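Local coordinates for LbaCas13a H328A (C2c2) (Lachnospiraceae bacterium NK4A179, PDB 5WLH), which binds a pre-crRNA and, as a Cas13a CRISPR nuclease, probably uses it as a guide to recognise and cleave target RNA, at residues A[1326-1338]-A[1367-1380]. Residues are numbered along the deposited sequence; the frame is centred on the assembly and turned at random.
Sequences ARITIREKNGVYS and LFYPEKVNMDEMIE. With nucleotides of chain B.
Met1378 lies along the loop 1331-1335, its side chain packed against Ile1330 and Val1336. With CG anti to the backbone N (chi1 -178°) the chain runs past Arg1331 O and Val1336 CG2, then bends at its last torsion, bringing CE to 3.5 Å from Ile1330 O and near Arg1331 O. The Met1378 side chain crosses that of Ile1330 at about a right angle, SD standing 3.9 Å from Ile1330 CG2, while Val1336 CG2 packs on the Met1378 CG. The other branch of Ile1330 sends CD1 to Leu1367 CD1 (3.6 Å) and obliquely to the Phe1368 ring, whose edge meets Thr1329 OG1 near its plane. Further along, Arg1327 and Glu1371 form a long salt bridge, their planes 50° apart.

Backbone bonds fix the register: Asn1334 N reaches Glu1377 O at 2.9 Å, Val1336 N binds Met1378 O, and Glu1380 N returns to Val1336 O at 2.8 Å. Glu1380 crosses Asn1334 at about a right angle, and its OE1 lies 3.7 Å from Tyr1337 CG. With an alanine at Glu1380 the carboxylate beside Asn1334 and the Tyr1337 ring would be gone, which would probably open a gap there and leave Arg1300 without its weak, long ionic partner. The contact joins the turn between edge strand 1321-1330 and strand 1336-1344, both flanking strand 1297-1310, to the end of helix 1357-1368 and short helix 1375-1378, with helix 1262-1273 packing on Leu1367 and Phe1368.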
loop_
_atom_site.group_PDB
_atom_site.type_symbol
_atom_site.label_atom_id
_atom_site.label_comp_id
_atom_site.label_asym_id
_atom_site.label_seq_id
_atom_site.Cartn_x
_atom_site.Cartn_y
_atom_site.Cartn_z
ATOM N N ALA A 1326 22.721 -2.860 2.121
ATOM C CA ALA A 1326 22.133 -2.087 1.027
ATOM C C ALA A 1326 22.015 -0.633 1.448
ATOM O O ALA A 1326 21.634 -0.328 2.579
ATOM C CB ALA A 1326 20.746 -2.620 0.652
ATOM N N ARG A 1327 22.328 0.278 0.529
ATOM C CA ARG A 1327 22.150 1.699 0.791
ATOM C C ARG A 1327 21.388 2.285 -0.385
ATOM O O ARG A 1327 21.877 2.263 -1.520
ATOM C CB ARG A 1327 23.487 2.418 0.989
ATOM C CG ARG A 1327 23.316 3.896 1.314
ATOM C CD ARG A 1327 24.538 4.448 2.043
ATOM N NE ARG A 1327 25.429 5.111 1.106
ATOM C CZ ARG A 1327 25.230 6.341 0.648
ATOM N NH1 ARG A 1327 26.081 6.866 -0.217
ATOM N NH2 ARG A 1327 24.180 7.045 1.059
ATOM N N ILE A 1328 20.177 2.756 -0.119
ATOM C CA ILE A 1328 19.393 3.478 -1.113
ATOM C C ILE A 1328 19.789 4.939 -1.021
ATOM O O ILE A 1328 19.691 5.557 0.044
ATOM C CB ILE A 1328 17.885 3.308 -0.871
ATOM C CG1 ILE A 1328 17.498 1.816 -0.883
ATOM C CG2 ILE A 1328 17.104 4.116 -1.875
ATOM C CD1 ILE A 1328 16.076 1.545 -0.330
ATOM N N THR A 1329 20.259 5.488 -2.124
ATOM C CA THR A 1329 20.552 6.902 -2.094
ATOM C C THR A 1329 19.939 7.480 -3.350
ATOM O O THR A 1329 19.242 6.763 -4.084
ATOM C CB THR A 1329 22.060 7.151 -2.002
ATOM O OG1 THR A 1329 22.289 8.528 -1.686
ATOM C CG2 THR A 1329 22.751 6.774 -3.305
ATOM N N ILE A 1330 20.177 8.757 -3.595
ATOM C CA ILE A 1330 19.612 9.439 -4.751
ATOM C C ILE A 1330 20.768 9.877 -5.636
ATOM O O ILE A 1330 21.816 10.287 -5.124
ATOM C CB ILE A 1330 18.720 10.613 -4.307
ATOM C CG1 ILE A 1330 17.511 10.050 -3.538
ATOM C CG2 ILE A 1330 18.250 11.411 -5.492
ATOM C CD1 ILE A 1330 16.676 11.085 -2.859
ATOM N N ARG A 1331 20.586 9.747 -6.953
ATOM C CA ARG A 1331 21.625 10.115 -7.917
ATOM C C ARG A 1331 22.193 11.492 -7.587
ATOM O O ARG A 1331 21.446 12.453 -7.391
ATOM C CB ARG A 1331 21.052 10.098 -9.335
ATOM C CG ARG A 1331 22.083 9.812 -10.423
ATOM C CD ARG A 1331 21.422 9.492 -11.755
ATOM N NE ARG A 1331 20.746 10.660 -12.315
ATOM C CZ ARG A 1331 20.192 10.695 -13.524
ATOM N NH1 ARG A 1331 20.223 9.618 -14.305
ATOM N NH2 ARG A 1331 19.603 11.808 -13.951
ATOM N N GLU A 1332 23.524 11.573 -7.490
ATOM C CA GLU A 1332 24.159 12.803 -7.029
ATOM C C GLU A 1332 23.939 13.951 -8.006
ATOM O O GLU A 1332 23.897 15.117 -7.589
ATOM C CB GLU A 1332 25.654 12.564 -6.806
ATOM C CG GLU A 1332 25.968 11.137 -6.363
ATOM C CD GLU A 1332 27.450 10.894 -6.130
ATOM O OE1 GLU A 1332 28.127 11.799 -5.591
ATOM O OE2 GLU A 1332 27.936 9.796 -6.492
ATOM N N LYS A 1333 23.773 13.643 -9.288
ATOM C CA LYS A 1333 23.579 14.638 -10.336
ATOM C C LYS A 1333 22.191 14.469 -10.936
ATOM O O LYS A 1333 21.877 13.412 -11.495
ATOM C CB LYS A 1333 24.661 14.507 -11.412
ATOM C CG LYS A 1333 24.278 15.039 -12.775
ATOM C CD LYS A 1333 25.531 15.373 -13.578
ATOM C CE LYS A 1333 25.910 16.838 -13.417
ATOM N NZ LYS A 1333 24.865 17.750 -13.970
ATOM N N ASN A 1334 21.364 15.509 -10.815
ATOM C CA ASN A 1334 20.003 15.512 -11.353
ATOM C C ASN A 1334 19.221 14.306 -10.847
ATOM O O ASN A 1334 18.608 13.565 -11.617
ATOM C CB ASN A 1334 20.006 15.551 -12.878
ATOM C CG ASN A 1334 20.614 16.838 -13.407
ATOM O OD1 ASN A 1334 20.532 17.870 -12.750
ATOM N ND2 ASN A 1334 21.224 16.777 -14.579
ATOM N N GLY A 1335 19.288 14.099 -9.541
ATOM C CA GLY A 1335 18.559 13.010 -8.931
ATOM C C GLY A 1335 17.179 13.358 -8.430
ATOM O O GLY A 1335 16.390 12.454 -8.148
ATOM N N VAL A 1336 16.860 14.646 -8.325
ATOM C CA VAL A 1336 15.590 15.113 -7.773
ATOM C C VAL A 1336 15.036 16.165 -8.722
ATOM O O VAL A 1336 15.729 17.137 -9.043
ATOM C CB VAL A 1336 15.751 15.700 -6.361
ATOM C CG1 VAL A 1336 14.424 16.274 -5.843
ATOM C CG2 VAL A 1336 16.306 14.641 -5.361
ATOM N N TYR A 1337 13.804 15.972 -9.188
ATOM C CA TYR A 1337 13.166 17.030 -9.960
ATOM C C TYR A 1337 11.685 17.103 -9.615
ATOM O O TYR A 1337 11.089 16.147 -9.117
ATOM C CB TYR A 1337 13.369 16.855 -11.476
ATOM C CG TYR A 1337 12.836 15.571 -12.067
ATOM C CD1 TYR A 1337 13.587 14.406 -12.018
ATOM C CD2 TYR A 1337 11.600 15.531 -12.706
ATOM C CE1 TYR A 1337 13.121 13.231 -12.562
ATOM C CE2 TYR A 1337 11.123 14.346 -13.257
ATOM C CZ TYR A 1337 11.893 13.204 -13.176
ATOM O OH TYR A 1337 11.444 12.017 -13.711
ATOM N N SER A 1338 11.112 18.276 -9.862
ATOM C CA SER A 1338 9.705 18.507 -9.594
ATOM C C SER A 1338 8.863 17.949 -10.722
ATOM O O SER A 1338 9.236 18.027 -11.892
ATOM C CB SER A 1338 9.426 20.001 -9.437
ATOM O OG SER A 1338 8.041 20.227 -9.213
ATOM N N LEU A 1367 15.198 13.688 3.569
ATOM C CA LEU A 1367 15.591 12.315 3.265
ATOM C C LEU A 1367 16.967 11.983 3.806
ATOM O O LEU A 1367 17.216 10.842 4.222
ATOM C CB LEU A 1367 15.567 12.087 1.760
ATOM C CG LEU A 1367 14.160 12.088 1.160
ATOM C CD1 LEU A 1367 14.277 12.171 -0.353
ATOM C CD2 LEU A 1367 13.450 10.812 1.585
ATOM N N PHE A 1368 17.877 12.955 3.798
ATOM C CA PHE A 1368 19.293 12.675 4.012
ATOM C C PHE A 1368 19.787 13.014 5.401
ATOM O O PHE A 1368 20.777 12.424 5.839
ATOM C CB PHE A 1368 20.162 13.449 3.013
ATOM C CG PHE A 1368 20.316 12.764 1.689
ATOM C CD1 PHE A 1368 21.318 11.817 1.495
ATOM C CD2 PHE A 1368 19.456 13.049 0.647
ATOM C CE1 PHE A 1368 21.464 11.183 0.274
ATOM C CE2 PHE A 1368 19.598 12.415 -0.580
ATOM C CZ PHE A 1368 20.592 11.489 -0.771
ATOM N N TYR A 1369 19.170 13.974 6.082
ATOM C CA TYR A 1369 19.679 14.408 7.380
ATOM C C TYR A 1369 19.899 13.203 8.303
ATOM O O TYR A 1369 18.991 12.375 8.457
ATOM C CB TYR A 1369 18.711 15.397 8.034
ATOM C CG TYR A 1369 19.358 16.086 9.208
ATOM C CD1 TYR A 1369 19.391 15.480 10.454
ATOM C CD2 TYR A 1369 20.003 17.303 9.047
ATOM C CE1 TYR A 1369 20.023 16.084 11.519
ATOM C CE2 TYR A 1369 20.635 17.919 10.112
ATOM C CZ TYR A 1369 20.645 17.305 11.340
ATOM O OH TYR A 1369 21.268 17.912 12.411
ATOM N N PRO A 1370 21.056 13.104 8.994
ATOM C CA PRO A 1370 22.147 14.072 9.192
ATOM C C PRO A 1370 23.169 14.181 8.060
ATOM O O PRO A 1370 24.058 15.035 8.148
ATOM C CB PRO A 1370 22.836 13.547 10.460
ATOM C CG PRO A 1370 22.681 12.113 10.385
ATOM C CD PRO A 1370 21.309 11.868 9.753
ATOM N N GLU A 1371 23.066 13.344 7.036
ATOM C CA GLU A 1371 23.973 13.454 5.903
ATOM C C GLU A 1371 23.666 14.727 5.126
ATOM O O GLU A 1371 22.514 15.167 5.045
ATOM C CB GLU A 1371 23.865 12.218 5.005
ATOM C CG GLU A 1371 24.699 12.246 3.716
ATOM C CD GLU A 1371 24.568 10.964 2.872
ATOM O OE1 GLU A 1371 25.288 10.839 1.854
ATOM O OE2 GLU A 1371 23.742 10.085 3.212
ATOM N N LYS A 1372 24.709 15.352 4.602
ATOM C CA LYS A 1372 24.566 16.533 3.769
ATOM C C LYS A 1372 25.035 16.225 2.363
ATOM O O LYS A 1372 25.996 15.477 2.168
ATOM C CB LYS A 1372 25.346 17.719 4.344
ATOM C CG LYS A 1372 24.689 18.177 5.612
ATOM C CD LYS A 1372 23.495 19.062 5.227
ATOM C CE LYS A 1372 22.512 19.253 6.365
ATOM N NZ LYS A 1372 21.109 19.544 5.884
ATOM N N VAL A 1373 24.326 16.773 1.381
ATOM C CA VAL A 1373 24.626 16.473 -0.008
ATOM C C VAL A 1373 24.655 17.777 -0.786
ATOM O O VAL A 1373 24.117 18.803 -0.360
ATOM C CB VAL A 1373 23.623 15.485 -0.654
ATOM C CG1 VAL A 1373 23.359 14.315 0.265
ATOM C CG2 VAL A 1373 22.323 16.190 -1.013
ATOM N N ASN A 1374 25.306 17.722 -1.942
ATOM C CA ASN A 1374 25.383 18.875 -2.834
ATOM C C ASN A 1374 24.034 19.004 -3.529
ATOM O O ASN A 1374 23.777 18.353 -4.544
ATOM C CB ASN A 1374 26.523 18.702 -3.831
ATOM C CG ASN A 1374 26.727 19.924 -4.711
ATOM O OD1 ASN A 1374 25.787 20.666 -4.997
ATOM N ND2 ASN A 1374 27.964 20.137 -5.148
ATOM N N MET A 1375 23.170 19.862 -2.997
ATOM C CA MET A 1375 21.813 19.931 -3.519
ATOM C C MET A 1375 21.740 20.665 -4.842
ATOM O O MET A 1375 20.857 20.368 -5.654
ATOM C CB MET A 1375 20.899 20.566 -2.480
ATOM C CG MET A 1375 20.877 19.721 -1.231
ATOM S SD MET A 1375 19.646 20.197 -0.039
ATOM C CE MET A 1375 20.317 21.726 0.598
ATOM N N ASP A 1376 22.668 21.596 -5.096
ATOM C CA ASP A 1376 22.735 22.218 -6.415
ATOM C C ASP A 1376 22.953 21.178 -7.505
ATOM O O ASP A 1376 22.327 21.239 -8.570
ATOM C CB ASP A 1376 23.854 23.262 -6.449
ATOM C CG ASP A 1376 23.610 24.404 -5.490
ATOM O OD1 ASP A 1376 22.425 24.737 -5.241
ATOM O OD2 ASP A 1376 24.608 24.980 -4.997
ATOM N N GLU A 1377 23.848 20.218 -7.272
ATOM C CA GLU A 1377 24.058 19.192 -8.283
ATOM C C GLU A 1377 22.889 18.208 -8.328
ATOM O O GLU A 1377 22.505 17.743 -9.405
ATOM C CB GLU A 1377 25.373 18.460 -8.022
ATOM C CG GLU A 1377 26.453 18.780 -9.061
ATOM C CD GLU A 1377 27.800 18.160 -8.733
ATOM O OE1 GLU A 1377 28.814 18.642 -9.281
ATOM O OE2 GLU A 1377 27.852 17.200 -7.932
ATOM N N MET A 1378 22.306 17.894 -7.170
ATOM C CA MET A 1378 21.272 16.860 -7.133
ATOM C C MET A 1378 19.958 17.345 -7.737
ATOM O O MET A 1378 19.236 16.570 -8.381
ATOM C CB MET A 1378 21.060 16.399 -5.693
ATOM C CG MET A 1378 20.017 15.287 -5.574
ATOM S SD MET A 1378 20.044 14.554 -3.924
ATOM C CE MET A 1378 21.566 13.617 -3.978
ATOM N N ILE A 1379 19.618 18.612 -7.532
ATOM C CA ILE A 1379 18.341 19.124 -8.005
ATOM C C ILE A 1379 18.443 19.484 -9.479
ATOM O O ILE A 1379 19.365 20.197 -9.899
ATOM C CB ILE A 1379 17.893 20.331 -7.170
ATOM C CG1 ILE A 1379 17.671 19.912 -5.711
ATOM C CG2 ILE A 1379 16.646 20.951 -7.796
ATOM C CD1 ILE A 1379 17.326 21.054 -4.784
ATOM N N GLU A 1380 17.506 18.970 -10.269
ATOM C CA GLU A 1380 17.399 19.278 -11.687
ATOM C C GLU A 1380 16.316 20.326 -11.907
ATOM O O GLU A 1380 15.292 20.338 -11.211
ATOM C CB GLU A 1380 17.080 18.012 -12.481
ATOM C CG GLU A 1380 16.909 18.202 -13.976
ATOM C CD GLU A 1380 16.589 16.894 -14.676
ATOM O OE1 GLU A 1380 15.449 16.404 -14.531
ATOM O OE2 GLU A 1380 17.479 16.349 -15.365
ATOM P P A B 4 21.631 -9.663 -0.456
ATOM O OP1 A B 4 20.267 -10.268 -0.358
ATOM O OP2 A B 4 22.698 -10.330 -1.245
ATOM O "O5'" A B 4 21.488 -8.195 -1.042
ATOM C "C5'" A B 4 20.592 -7.265 -0.457
ATOM C "C4'" A B 4 20.805 -5.904 -1.048
ATOM O "O4'" A B 4 22.145 -5.447 -0.741
ATOM C "C3'" A B 4 20.737 -5.840 -2.560
ATOM O "O3'" A B 4 19.408 -5.772 -3.033
ATOM C "C2'" A B 4 21.560 -4.601 -2.874
ATOM O "O2'" A B 4 20.820 -3.422 -2.580
ATOM C "C1'" A B 4 22.667 -4.721 -1.833
ATOM N N9 A B 4 23.837 -5.458 -2.343
ATOM C C8 A B 4 24.216 -6.758 -2.118
ATOM N N7 A B 4 25.347 -7.080 -2.711
ATOM C C5 A B 4 25.734 -5.907 -3.349
ATOM C C6 A B 4 26.836 -5.559 -4.163
ATOM N N6 A B 4 27.826 -6.392 -4.487
ATOM N N1 A B 4 26.894 -4.290 -4.620
ATOM C C2 A B 4 25.917 -3.432 -4.312
ATOM N N3 A B 4 24.834 -3.646 -3.565
ATOM C C4 A B 4 24.805 -4.906 -3.127
HETATM O O HOH W 1 24.597 15.905 -5.083
HETATM O O HOH W 2 12.793 20.421 -10.728
#